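Local structure of cysteine desulfurase (Fervidobacterium islandicum, 6A6E) at residues N63-V68 against G262-D267; V77-A82 against R282-T287; I97-G102 against T291-L296; Q255-L260 against V274-L279. The protein catalyses, as a PLP-dependent SufS-type cysteine desulfurase of the class-V aminotransferase family, the removal of sulfur from cysteine, probably as a protein-bound persulfide. All coordinates share one frame; numbering follows the deposited sequence. Where two conformers were deposited one is given.

Contact 1: residues N63-V68 against G262-D267; sequences NIHRAV and GGEMID
Glu264 reaches from a buried loop to His65 and Arg66. Gly263 comes first: its carbonyl accepts the amide of Met265, with 2.8 Å between Met265 N and Gly263 O, which closes a gamma turn centred on Glu264. The glutamate itself then carries the whole contact. With CG anti to the backbone N (chi1 174°) and a bend at the next torsion, its carboxylate lies flat over one face of the His65 imidazole, the two planes only 11° apart. OE2 of Glu264 sits above the ring centre, and Glu264 CD comes within 3.4 Å of His65 CD2; CG1 of Ile64 covers the opposite face near the rim. The other oxygen takes both terminal nitrogens of Arg66, whose chain bends at chi3: Arg66 NH1 and Arg66 NH2 are each 3.3 Å from Glu264 OE1. Both bonds are bent, and OE1 lies 24° out of the guanidinium plane. Beyond Glu264, Met265 packs on Pro258 and Phe276, and the carbonyl of Asp267 meets Gln378 of the second subunit. Arg66 also packs against the persulfide-bearing Cys376 of that subunit, and ND1 of His65 binds a citrate, probably from the crystallisation liquor. One carboxylate thus serves an imidazole and a guanidinium in different ways, a stack on one and a long, end-on salt bridge to the other, whose two bent bonds to a single oxygen probably limit the swing of the guanidinium.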
loop_
_atom_site.group_PDB
_atom_site.type_symbol
_atom_site.label_atom_id
_atom_site.label_comp_id
_atom_site.label_asym_id
_atom_site.label_seq_id
_atom_site.Cartn_x
_atom_site.Cartn_y
_atom_site.Cartn_z
ATOM N N ASN A 63 -5.066 -13.789 -6.594
ATOM C CA ASN A 63 -5.889 -12.801 -5.909
ATOM C C ASN A 63 -6.854 -13.553 -5.008
ATOM O O ASN A 63 -7.166 -14.729 -5.238
ATOM C CB ASN A 63 -6.611 -11.869 -6.875
ATOM C CG ASN A 63 -6.833 -10.473 -6.246
ATOM O OD1 ASN A 63 -6.918 -10.346 -4.982
ATOM N ND2 ASN A 63 -6.909 -9.432 -7.089
ATOM N N ILE A 64 -7.325 -12.888 -3.985
ATOM C CA ILE A 64 -7.981 -13.569 -2.903
ATOM C C ILE A 64 -9.475 -13.238 -2.784
ATOM O O ILE A 64 -9.942 -12.277 -3.363
ATOM C CB ILE A 64 -7.303 -13.174 -1.595
ATOM C CG1 ILE A 64 -7.234 -11.661 -1.385
ATOM C CG2 ILE A 64 -5.917 -13.739 -1.555
ATOM C CD1 ILE A 64 -6.847 -11.360 0.073
ATOM N N HIS A 65 -10.166 -13.973 -1.948
ATOM C CA HIS A 65 -11.643 -13.923 -1.766
ATOM C C HIS A 65 -12.334 -14.542 -3.025
ATOM O O HIS A 65 -11.726 -14.631 -4.084
ATOM C CB HIS A 65 -12.204 -12.496 -1.439
ATOM C CG HIS A 65 -11.465 -11.789 -0.353
ATOM N ND1 HIS A 65 -11.304 -12.335 0.903
ATOM C CD2 HIS A 65 -10.800 -10.603 -0.334
ATOM C CE1 HIS A 65 -10.566 -11.532 1.648
ATOM N NE2 HIS A 65 -10.274 -10.458 0.936
ATOM N N ARG A 66 -13.577 -14.990 -2.879
ATOM C CA ARG A 66 -14.333 -15.634 -4.010
ATOM C C ARG A 66 -13.456 -16.698 -4.625
ATOM O O ARG A 66 -13.236 -16.725 -5.853
ATOM C CB ARG A 66 -14.734 -14.603 -5.117
ATOM C CG ARG A 66 -15.885 -13.646 -4.763
ATOM C CD ARG A 66 -16.055 -12.485 -5.789
ATOM N NE ARG A 66 -15.124 -11.351 -5.568
ATOM C CZ ARG A 66 -15.107 -10.590 -4.459
ATOM N NH1 ARG A 66 -15.974 -10.809 -3.481
ATOM N NH2 ARG A 66 -14.228 -9.604 -4.307
ATOM N N ALA A 67 -12.858 -17.505 -3.770
ATOM C CA ALA A 67 -11.748 -18.343 -4.207
ATOM C C ALA A 67 -12.342 -19.668 -4.663
ATOM O O ALA A 67 -12.963 -20.343 -3.863
ATOM C CB ALA A 67 -10.802 -18.608 -3.055
ATOM N N VAL A 68 -12.211 -20.034 -5.919
ATOM C CA VAL A 68 -12.615 -21.354 -6.277
ATOM C C VAL A 68 -11.419 -22.199 -6.692
ATOM O O VAL A 68 -11.274 -23.361 -6.276
ATOM C CB VAL A 68 -13.748 -21.334 -7.281
ATOM C CG1 VAL A 68 -14.066 -22.778 -7.760
ATOM C CG2 VAL A 68 -14.957 -20.692 -6.592
ATOM N N GLY A 262 -14.529 0.572 -3.362
ATOM C CA GLY A 262 -14.180 -0.245 -4.496
ATOM C C GLY A 262 -14.647 -1.666 -4.267
ATOM O O GLY A 262 -15.624 -1.930 -3.553
ATOM N N GLY A 263 -13.919 -2.598 -4.842
ATOM C CA GLY A 263 -14.254 -3.965 -4.741
ATOM C C GLY A 263 -13.973 -4.532 -3.396
ATOM O O GLY A 263 -13.279 -3.879 -2.569
ATOM N N GLU A 264 -14.637 -5.669 -3.159
ATOM C CA GLU A 264 -14.622 -6.458 -1.919
ATOM C C GLU A 264 -15.311 -5.806 -0.704
ATOM O O GLU A 264 -15.927 -6.506 0.082
ATOM C CB GLU A 264 -13.195 -6.863 -1.535
ATOM C CG GLU A 264 -13.047 -7.562 -0.188
ATOM C CD GLU A 264 -13.765 -8.906 -0.055
ATOM O OE1 GLU A 264 -14.209 -9.499 -1.058
ATOM O OE2 GLU A 264 -13.846 -9.413 1.081
ATOM N N MET A 265 -15.157 -4.514 -0.527
ATOM C CA MET A 265 -15.761 -3.842 0.597
ATOM C C MET A 265 -17.271 -3.613 0.459
ATOM O O MET A 265 -17.913 -3.159 1.415
ATOM C CB MET A 265 -15.036 -2.528 0.916
ATOM C CG MET A 265 -14.968 -1.489 -0.180
ATOM S SD MET A 265 -16.431 -0.471 -0.484
ATOM C CE MET A 265 -16.428 0.402 1.094
ATOM N N ILE A 266 -17.803 -3.866 -0.739
ATOM C CA ILE A 266 -19.225 -3.712 -1.005
ATOM C C ILE A 266 -19.952 -5.026 -0.696
ATOM O O ILE A 266 -19.329 -6.137 -0.508
ATOM C CB ILE A 266 -19.524 -3.186 -2.464
ATOM C CG1 ILE A 266 -18.817 -3.986 -3.546
ATOM C CG2 ILE A 266 -19.077 -1.746 -2.597
ATOM C CD1 ILE A 266 -19.366 -5.402 -3.744
ATOM N N ASP A 267 -21.258 -4.892 -0.605
ATOM C CA ASP A 267 -22.181 -6.070 -0.557
ATOM C C ASP A 267 -22.969 -5.984 -1.870
ATOM O O ASP A 267 -22.736 -6.798 -2.755
ATOM C CB ASP A 267 -23.079 -5.995 0.691
ATOM C CG ASP A 267 -24.218 -7.069 0.704
ATOM O OD1 ASP A 267 -24.217 -7.949 -0.166
ATOM O OD2 ASP A 267 -25.110 -6.973 1.581
#

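Contact 2: residues V77-A82 against R282-T287; sequences VAYEQA and RFEAGT. With PLP (pyridoxal-5'-phosphate), chain Q.
A buried hydrogen bond between Tyr79 and Glu284 joins helix 70-90 to the loop that enters helix 290-306, beside the cofactor site of this class-V aminotransferase fold. The two side chains approach from opposite directions, and Tyr79 OH donates to Glu284 OE1 across 2.7 Å. Keeping CG opposite the backbone N (chi1 -175°) sends the phenol off the helix toward the loop, where the extended glutamate meets it at the ring edge. The hydroxyl comes from above the carboxylate plane, 53° out of it, and ring and carboxylate stand 76° apart. Glu284 OE2 accepts the Phe99 amide and forms a salt bridge with Arg83, one helical turn beyond Tyr79, so helix 70-90 holds this acid through two residues. A phenylalanine in place of Tyr79 would probably leave Glu284 OE1 without its short bond from the phenol, the acid then held through OE2. Further along the loop, Gly286 runs at positive phi, and a CB there would crowd the PLP phosphate. Ser233 and His235 of the second subunit bind the same cofactor. Thr287 supplies two bonds, both to a single phosphate oxygen: Thr287 N lies 2.9 Å and Thr287 OG1 2.7 Å from PLP O3P.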
loop_
_atom_site.group_PDB
_atom_site.type_symbol
_atom_site.label_atom_id
_atom_site.label_comp_id
_atom_site.label_asym_id
_atom_site.label_seq_id
_atom_site.Cartn_x
_atom_site.Cartn_y
_atom_site.Cartn_z
ATOM N N VAL A 77 -6.612 -18.259 2.295
ATOM C CA VAL A 77 -6.342 -18.845 3.634
ATOM C C VAL A 77 -5.103 -18.206 4.286
ATOM O O VAL A 77 -5.141 -17.799 5.440
ATOM C CB VAL A 77 -6.206 -20.388 3.500
ATOM C CG1 VAL A 77 -5.642 -21.042 4.727
ATOM C CG2 VAL A 77 -7.558 -21.025 3.158
ATOM N N ALA A 78 -4.042 -18.027 3.526
ATOM C CA ALA A 78 -2.816 -17.462 4.100
ATOM C C ALA A 78 -3.059 -16.043 4.554
ATOM O O ALA A 78 -2.586 -15.654 5.635
ATOM C CB ALA A 78 -1.637 -17.563 3.123
ATOM N N TYR A 79 -3.781 -15.257 3.754
ATOM C CA TYR A 79 -4.095 -13.863 4.110
ATOM C C TYR A 79 -4.934 -13.762 5.384
ATOM O O TYR A 79 -4.649 -12.965 6.284
ATOM C CB TYR A 79 -4.804 -13.165 2.944
ATOM C CG TYR A 79 -5.089 -11.704 3.096
ATOM C CD1 TYR A 79 -4.096 -10.720 2.887
ATOM C CD2 TYR A 79 -6.403 -11.258 3.369
ATOM C CE1 TYR A 79 -4.419 -9.356 2.994
ATOM C CE2 TYR A 79 -6.719 -9.902 3.457
ATOM C CZ TYR A 79 -5.713 -8.957 3.299
ATOM O OH TYR A 79 -6.112 -7.644 3.412
ATOM N N GLU A 80 -6.027 -14.506 5.456
ATOM C CA GLU A 80 -6.826 -14.492 6.702
ATOM C C GLU A 80 -6.045 -15.059 7.920
ATOM O O GLU A 80 -6.237 -14.582 8.994
ATOM C CB GLU A 80 -8.095 -15.297 6.540
ATOM C CG GLU A 80 -9.186 -14.736 5.574
ATOM C CD GLU A 80 -9.000 -13.396 4.777
ATOM O OE1 GLU A 80 -9.293 -12.179 5.279
ATOM O OE2 GLU A 80 -8.723 -13.625 3.521
ATOM N N GLN A 81 -5.170 -16.053 7.725
ATOM C CA GLN A 81 -4.274 -16.526 8.795
ATOM C C GLN A 81 -3.386 -15.372 9.270
ATOM O O GLN A 81 -3.191 -15.212 10.472
ATOM C CB GLN A 81 -3.437 -17.725 8.389
ATOM C CG GLN A 81 -4.314 -19.005 8.283
ATOM C CD GLN A 81 -3.550 -20.228 7.764
ATOM O OE1 GLN A 81 -2.549 -20.106 7.058
ATOM N NE2 GLN A 81 -4.029 -21.410 8.109
ATOM N N ALA A 82 -2.895 -14.533 8.337
ATOM C CA ALA A 82 -2.075 -13.400 8.744
ATOM C C ALA A 82 -2.867 -12.409 9.611
ATOM O O ALA A 82 -2.319 -11.904 10.598
ATOM C CB ALA A 82 -1.461 -12.719 7.549
ATOM N N ARG A 282 -15.318 -4.613 4.987
ATOM C CA ARG A 282 -15.819 -3.255 4.796
ATOM C C ARG A 282 -14.775 -2.159 4.602
ATOM O O ARG A 282 -15.051 -1.137 3.909
ATOM C CB ARG A 282 -16.703 -2.886 5.991
ATOM C CG ARG A 282 -17.274 -1.500 5.962
ATOM C CD ARG A 282 -18.177 -1.262 7.194
ATOM N NE ARG A 282 -19.238 -2.220 7.100
ATOM C CZ ARG A 282 -20.132 -2.485 8.042
ATOM N NH1 ARG A 282 -20.128 -1.844 9.224
ATOM N NH2 ARG A 282 -21.027 -3.425 7.775
ATOM N N PHE A 283 -13.616 -2.315 5.248
ATOM C CA PHE A 283 -12.597 -1.289 5.253
ATOM C C PHE A 283 -11.351 -1.642 4.441
ATOM O O PHE A 283 -10.345 -0.939 4.547
ATOM C CB PHE A 283 -12.213 -0.918 6.686
ATOM C CG PHE A 283 -13.380 -0.416 7.484
ATOM C CD1 PHE A 283 -13.939 0.780 7.170
ATOM C CD2 PHE A 283 -13.975 -1.193 8.448
ATOM C CE1 PHE A 283 -15.024 1.259 7.840
ATOM C CE2 PHE A 283 -15.084 -0.727 9.148
ATOM C CZ PHE A 283 -15.618 0.510 8.836
ATOM N N GLU A 284 -11.468 -2.684 3.620
ATOM C CA GLU A 284 -10.455 -3.087 2.618
ATOM C C GLU A 284 -10.952 -2.995 1.172
ATOM O O GLU A 284 -11.624 -3.860 0.710
ATOM C CB GLU A 284 -9.931 -4.500 2.938
ATOM C CG GLU A 284 -9.136 -4.487 4.265
ATOM C CD GLU A 284 -8.564 -5.828 4.758
ATOM O OE1 GLU A 284 -8.596 -6.857 4.017
ATOM O OE2 GLU A 284 -7.985 -5.814 5.876
ATOM N N ALA A 285 -10.643 -1.885 0.516
ATOM C CA ALA A 285 -11.070 -1.596 -0.825
ATOM C C ALA A 285 -10.050 -2.047 -1.847
ATOM O O ALA A 285 -8.902 -1.635 -1.796
ATOM C CB ALA A 285 -11.381 -0.106 -0.967
ATOM N N GLY A 286 -10.479 -2.919 -2.748
ATOM C CA GLY A 286 -9.631 -3.460 -3.808
ATOM C C GLY A 286 -8.561 -4.437 -3.290
ATOM O O GLY A 286 -8.553 -4.877 -2.159
ATOM N N THR A 287 -7.657 -4.789 -4.141
ATOM C CA THR A 287 -6.625 -5.770 -3.767
ATOM C C THR A 287 -5.650 -5.141 -2.749
ATOM O O THR A 287 -5.004 -4.095 -3.005
ATOM C CB THR A 287 -5.868 -6.251 -5.030
ATOM O OG1 THR A 287 -6.800 -6.683 -6.028
ATOM C CG2 THR A 287 -4.936 -7.395 -4.664
HETATM N N1 PLP Q . -10.300 -1.782 -12.676
HETATM C C2 PLP Q . -10.245 -2.832 -13.493
HETATM C C2A PLP Q . -10.740 -2.748 -14.888
HETATM C C3 PLP Q . -9.564 -4.072 -13.027
HETATM O O3 PLP Q . -9.394 -5.133 -13.855
HETATM C C4 PLP Q . -9.036 -4.070 -11.654
HETATM C C4A PLP Q . -8.338 -5.234 -11.156
HETATM C C5 PLP Q . -9.271 -2.860 -10.806
HETATM C C6 PLP Q . -9.906 -1.773 -11.394
HETATM C C5A PLP Q . -8.832 -2.831 -9.348
HETATM O O4P PLP Q . -7.474 -3.097 -9.082
HETATM P P PLP Q . -6.851 -3.334 -7.583
HETATM O O1P PLP Q . -6.996 -1.979 -6.977
HETATM O O2P PLP Q . -5.436 -3.723 -7.916
HETATM O O3P PLP Q . -7.756 -4.422 -7.039
#

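Contact 3: residues I97-G102 against T291-L296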
loop_
_atom_site.group_PDB
_atom_site.type_symbol
_atom_site.label_atom_id
_atom_site.label_comp_id
_atom_site.label_asym_id
_atom_site.label_seq_id
_atom_site.Cartn_x
_atom_site.Cartn_y
_atom_site.Cartn_z
ATOM N N ILE A 97 -9.091 -6.023 13.010
ATOM C CA ILE A 97 -7.844 -5.762 12.317
ATOM C C ILE A 97 -8.118 -5.471 10.826
ATOM O O ILE A 97 -8.666 -6.328 10.084
ATOM C CB ILE A 97 -6.964 -6.959 12.447
ATOM C CG1 ILE A 97 -6.640 -7.228 13.939
ATOM C CG2 ILE A 97 -5.638 -6.796 11.718
ATOM C CD1 ILE A 97 -5.997 -6.067 14.712
ATOM N N ILE A 98 -7.738 -4.263 10.409
ATOM C CA ILE A 98 -7.800 -3.838 9.041
ATOM C C ILE A 98 -6.411 -3.623 8.498
ATOM O O ILE A 98 -5.621 -2.945 9.130
ATOM C CB ILE A 98 -8.580 -2.547 8.979
ATOM C CG1 ILE A 98 -9.976 -2.855 9.599
ATOM C CG2 ILE A 98 -8.696 -2.066 7.556
ATOM C CD1 ILE A 98 -10.591 -1.601 10.099
ATOM N N PHE A 99 -6.100 -4.261 7.370
ATOM C CA PHE A 99 -4.810 -4.041 6.692
ATOM C C PHE A 99 -4.887 -2.752 5.856
ATOM O O PHE A 99 -5.913 -2.446 5.204
ATOM C CB PHE A 99 -4.355 -5.241 5.850
ATOM C CG PHE A 99 -3.915 -6.412 6.651
ATOM C CD1 PHE A 99 -2.809 -6.328 7.473
ATOM C CD2 PHE A 99 -4.578 -7.632 6.551
ATOM C CE1 PHE A 99 -2.354 -7.417 8.163
ATOM C CE2 PHE A 99 -4.176 -8.719 7.286
ATOM C CZ PHE A 99 -3.053 -8.614 8.097
ATOM N N THR A 100 -3.859 -1.917 6.035
ATOM C CA THR A 100 -3.656 -0.699 5.278
ATOM C C THR A 100 -2.264 -0.651 4.623
ATOM O O THR A 100 -1.484 -1.643 4.666
ATOM C CB THR A 100 -3.764 0.493 6.245
ATOM O OG1 THR A 100 -2.651 0.464 7.142
ATOM C CG2 THR A 100 -5.115 0.417 7.090
ATOM N N SER A 101 -1.920 0.495 4.039
ATOM C CA SER A 101 -0.578 0.723 3.448
ATOM C C SER A 101 0.441 1.182 4.489
ATOM O O SER A 101 1.651 1.185 4.202
ATOM C CB SER A 101 -0.660 1.700 2.309
ATOM O OG SER A 101 -0.953 3.004 2.796
ATOM N N GLY A 102 -0.022 1.535 5.704
ATOM C CA GLY A 102 0.899 2.075 6.744
ATOM C C GLY A 102 0.229 2.904 7.819
ATOM O O GLY A 102 -1.005 3.183 7.755
ATOM N N THR A 291 0.772 -10.103 -0.143
ATOM C CA THR A 291 1.967 -10.730 0.291
ATOM C C THR A 291 2.607 -9.975 1.458
ATOM O O THR A 291 3.347 -10.570 2.284
ATOM C CB THR A 291 2.955 -10.835 -0.894
ATOM O OG1 THR A 291 2.320 -11.600 -1.943
ATOM C CG2 THR A 291 4.255 -11.477 -0.409
ATOM N N GLY A 292 2.366 -8.669 1.548
ATOM C CA GLY A 292 2.874 -7.849 2.676
ATOM C C GLY A 292 2.206 -8.253 3.988
ATOM O O GLY A 292 2.863 -8.373 5.035
ATOM N N ALA A 293 0.905 -8.483 3.907
ATOM C CA ALA A 293 0.145 -8.988 5.050
ATOM C C ALA A 293 0.677 -10.392 5.515
ATOM O O ALA A 293 0.969 -10.600 6.666
ATOM C CB ALA A 293 -1.294 -9.067 4.697
ATOM N N VAL A 294 0.806 -11.316 4.584
ATOM C CA VAL A 294 1.324 -12.651 4.857
ATOM C C VAL A 294 2.739 -12.544 5.444
ATOM O O VAL A 294 3.060 -13.204 6.417
ATOM C CB VAL A 294 1.326 -13.532 3.584
ATOM C CG1 VAL A 294 2.050 -14.867 3.798
ATOM C CG2 VAL A 294 -0.075 -13.850 3.178
ATOM N N GLY A 295 3.573 -11.708 4.840
ATOM C CA GLY A 295 4.914 -11.411 5.358
ATOM C C GLY A 295 4.925 -10.835 6.741
ATOM O O GLY A 295 5.750 -11.223 7.584
ATOM N N LEU A 296 4.041 -9.907 7.017
ATOM C CA LEU A 296 3.908 -9.371 8.346
ATOM C C LEU A 296 3.583 -10.470 9.378
ATOM O O LEU A 296 4.100 -10.483 10.498
ATOM C CB LEU A 296 2.893 -8.242 8.417
ATOM C CG LEU A 296 2.656 -7.584 9.780
ATOM C CD1 LEU A 296 3.945 -6.951 10.271
ATOM C CD2 LEU A 296 1.600 -6.539 9.706
#
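One face of the Phe99 ring is covered by the methyl group of Ala293, and its edge is met by a methyl of Leu296. Ala293 CB stands almost squarely over the ring, 3.8 Å from its centroid and 8° off the normal, a CH-pi contact in which the methyl favours no one ring carbon: Phe99 CZ is 3.9 Å from Ala293 CB, and the other carbons are little farther. Leu296 CD2 comes near the ring plane instead and lies 4.3 Å from Phe99 CE1. Ala293 and Leu296, three residues apart, fall on the same side of helix 290-306, so the helix offers a methyl to the face and a branched tip to the rim. On the strand side, CG of Phe99 sits anti to the carbonyl carbon (chi1 -71°), and the ring extends from an outermost strand of the seven-stranded sheet toward the helix. Tyr79 and Arg83 of helix 70-90 also touch this ring, which is thus wedged between two helices and the sheet. An alanine at Phe99 is likely to open a gap beneath the Ala293 methyl and deprive Leu296 of its partner at the strand. At the end of the strand, Thr100 OG1 accepts from Gly102 N at 3.2 Å, an ST turn, and Gly102 takes the N-cap position of helix 103-116, which begins with the PLP-pocket residues Thr103 and Thr104. Across the contact the chemistry is purely apolar: helix and strand are joined through dispersion and a CH-pi interaction, and the short alanine lets the backbones come close, with Phe99 CA 7.2 Å from Ala293 CA.

Contact 4: residues Q255-L260 against V274-L279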
loop_
_atom_site.group_PDB
_atom_site.type_symbol
_atom_site.label_atom_id
_atom_site.label_comp_id
_atom_site.label_asym_id
_atom_site.label_seq_id
_atom_site.Cartn_x
_atom_site.Cartn_y
_atom_site.Cartn_z
ATOM N N GLN A 255 -19.973 1.461 13.009
ATOM C CA GLN A 255 -20.686 2.700 12.751
ATOM C C GLN A 255 -19.918 3.671 11.803
ATOM O O GLN A 255 -20.395 4.792 11.492
ATOM C CB GLN A 255 -20.997 3.380 14.109
ATOM C CG GLN A 255 -21.854 2.516 15.059
ATOM C CD GLN A 255 -23.167 2.084 14.416
ATOM O OE1 GLN A 255 -23.444 0.906 14.265
ATOM N NE2 GLN A 255 -23.950 3.051 13.993
ATOM N N LEU A 256 -18.750 3.244 11.306
ATOM C CA LEU A 256 -17.889 4.193 10.601
ATOM C C LEU A 256 -18.150 4.078 9.136
ATOM O O LEU A 256 -18.197 2.939 8.642
ATOM C CB LEU A 256 -16.416 3.855 10.805
ATOM C CG LEU A 256 -15.528 4.405 11.870
ATOM C CD1 LEU A 256 -14.079 4.010 11.486
ATOM C CD2 LEU A 256 -15.675 5.913 12.027
ATOM N N GLU A 257 -18.330 5.207 8.443
ATOM C CA GLU A 257 -18.283 5.249 6.979
ATOM C C GLU A 257 -16.876 4.757 6.435
ATOM O O GLU A 257 -15.836 5.165 6.952
ATOM C CB GLU A 257 -18.562 6.670 6.459
ATOM C CG GLU A 257 -18.475 6.876 4.918
ATOM C CD GLU A 257 -19.633 6.282 4.122
ATOM O OE1 GLU A 257 -20.625 5.847 4.713
ATOM O OE2 GLU A 257 -19.537 6.190 2.887
ATOM N N PRO A 258 -16.867 3.901 5.406
ATOM C CA PRO A 258 -15.542 3.450 4.867
ATOM C C PRO A 258 -14.769 4.651 4.411
ATOM O O PRO A 258 -15.367 5.638 3.928
ATOM C CB PRO A 258 -15.919 2.571 3.701
ATOM C CG PRO A 258 -17.289 1.983 4.096
ATOM C CD PRO A 258 -17.979 3.100 4.859
ATOM N N PHE A 259 -13.449 4.584 4.526
ATOM C CA PHE A 259 -12.588 5.620 3.962
ATOM C C PHE A 259 -12.533 5.532 2.387
ATOM O O PHE A 259 -12.900 6.451 1.683
ATOM C CB PHE A 259 -11.160 5.487 4.599
ATOM C CG PHE A 259 -10.202 6.481 4.140
ATOM C CD1 PHE A 259 -10.622 7.737 3.764
ATOM C CD2 PHE A 259 -8.863 6.140 3.977
ATOM C CE1 PHE A 259 -9.735 8.688 3.315
ATOM C CE2 PHE A 259 -7.956 7.104 3.556
ATOM C CZ PHE A 259 -8.394 8.357 3.240
ATOM N N LEU A 260 -12.031 4.423 1.889
ATOM C CA LEU A 260 -11.931 4.104 0.505
ATOM C C LEU A 260 -13.043 3.149 0.054
ATOM O O LEU A 260 -13.506 2.276 0.836
ATOM C CB LEU A 260 -10.599 3.414 0.221
ATOM C CG LEU A 260 -9.312 4.093 0.706
ATOM C CD1 LEU A 260 -8.044 3.324 0.301
ATOM C CD2 LEU A 260 -9.302 5.504 0.221
ATOM N N VAL A 274 -25.021 1.963 -3.084
ATOM C CA VAL A 274 -24.191 0.842 -2.609
ATOM C C VAL A 274 -24.415 0.489 -1.159
ATOM O O VAL A 274 -24.732 1.312 -0.375
ATOM C CB VAL A 274 -22.680 1.159 -2.803
ATOM C CG1 VAL A 274 -22.456 1.554 -4.220
ATOM C CG2 VAL A 274 -22.211 2.304 -1.939
ATOM N N THR A 275 -24.262 -0.767 -0.802
ATOM C CA THR A 275 -24.197 -1.157 0.585
ATOM C C THR A 275 -22.849 -1.910 0.768
ATOM O O THR A 275 -22.170 -2.261 -0.226
ATOM C CB THR A 275 -25.346 -2.097 0.923
ATOM O OG1 THR A 275 -25.250 -3.214 0.060
ATOM C CG2 THR A 275 -26.714 -1.352 0.704
ATOM N N PHE A 276 -22.483 -2.122 2.026
ATOM C CA PHE A 276 -21.124 -2.530 2.382
ATOM C C PHE A 276 -21.080 -3.911 2.957
ATOM O O PHE A 276 -22.051 -4.400 3.481
ATOM C CB PHE A 276 -20.549 -1.542 3.366
ATOM C CG PHE A 276 -20.527 -0.124 2.865
ATOM C CD1 PHE A 276 -20.003 0.196 1.605
ATOM C CD2 PHE A 276 -21.008 0.921 3.684
ATOM C CE1 PHE A 276 -20.035 1.485 1.151
ATOM C CE2 PHE A 276 -21.003 2.212 3.230
ATOM C CZ PHE A 276 -20.491 2.500 1.993
ATOM N N ASN A 277 -19.951 -4.565 2.808
ATOM C CA ASN A 277 -19.693 -5.879 3.362
ATOM C C ASN A 277 -19.582 -5.795 4.911
ATOM O O ASN A 277 -19.578 -4.714 5.486
ATOM C CB ASN A 277 -18.386 -6.375 2.735
ATOM C CG ASN A 277 -18.288 -7.842 2.629
ATOM O OD1 ASN A 277 -18.984 -8.582 3.361
ATOM N ND2 ASN A 277 -17.323 -8.311 1.784
ATOM N N VAL A 278 -19.502 -6.940 5.545
ATOM C CA VAL A 278 -19.243 -7.029 6.995
ATOM C C VAL A 278 -17.789 -6.697 7.340
ATOM O O VAL A 278 -16.960 -6.548 6.431
ATOM C CB VAL A 278 -19.573 -8.454 7.519
ATOM C CG1 VAL A 278 -21.041 -8.781 7.199
ATOM C CG2 VAL A 278 -18.676 -9.539 6.940
ATOM N N LEU A 279 -17.487 -6.629 8.631
ATOM C CA LEU A 279 -16.127 -6.372 9.153
ATOM C C LEU A 279 -15.318 -7.616 8.966
ATOM O O LEU A 279 -15.860 -8.694 9.097
ATOM C CB LEU A 279 -16.131 -6.071 10.666
ATOM C CG LEU A 279 -16.864 -4.814 11.152
ATOM C CD1 LEU A 279 -16.597 -4.543 12.626
ATOM C CD2 LEU A 279 -16.508 -3.607 10.363
#
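Val278 N donates to Asn277 OD1 at 2.8 Å next to Phe276, whose ring carries the contact by lying against Pro258. That bond is bent, and the donor is tilted from the carbonyl plane of the amide. Phe276 has CG anti to the carbonyl carbon (chi1 -57°), and its side chain meets the proline from the opposite direction. Pro258 CG sits over the centre of the ring, 3.7 Å from the centroid and 7° off the normal, a CH-pi contact; the neighbouring Pro258 CD comes within 3.5 Å of Phe276 CE2, toward one end of the same face. Glu257 adds a glancing touch. Its CB points away from the strand, but a bend at chi2 brings Glu257 OE2 to 3.9 Å from Phe276 CZ, with the carboxylate plane 72° from that of the ring. The carboxylate's polar partners come from outside the two segments: Tyr261 OH bonds to OE2, and Arg142 of the second subunit forms a salt bridge with OE1 and also packs on Phe276. The buried acid is therefore satisfied at both oxygens. Pro258 packs on the ring that strand 274-276 projects toward the loop 255-260. Phe276 belongs to a beta-hairpin (strands 268-269 and 274-276) at the dimer interface, consistent with the hairpin that reaches toward the partner's active site in SufS-type desulfurases.

Contacts 1, 2 and 3 follow one another inward, with centres 9 Å apart between contacts 1 and 2 and 8 Å between contacts 2 and 3. Asn63 ND2 lies 2.9 Å from Thr287 OG1, tying the loop of contact 1 to the phosphate-binding threonine of contact 2. Glu284 OE2 in turn receives the amide of strand 97-100, 2.9 Å from Phe99 N, which joins contact 2 to contact 3. Contact 4 continues contact 1 through antiparallel pairing, 2.8 Å between Met265 O and Asn277 N, whereas its centre is 19 Å from that of contact 3, without touch. The Leu296 side chain remains about 11 Å from a PLP, behind the first shell.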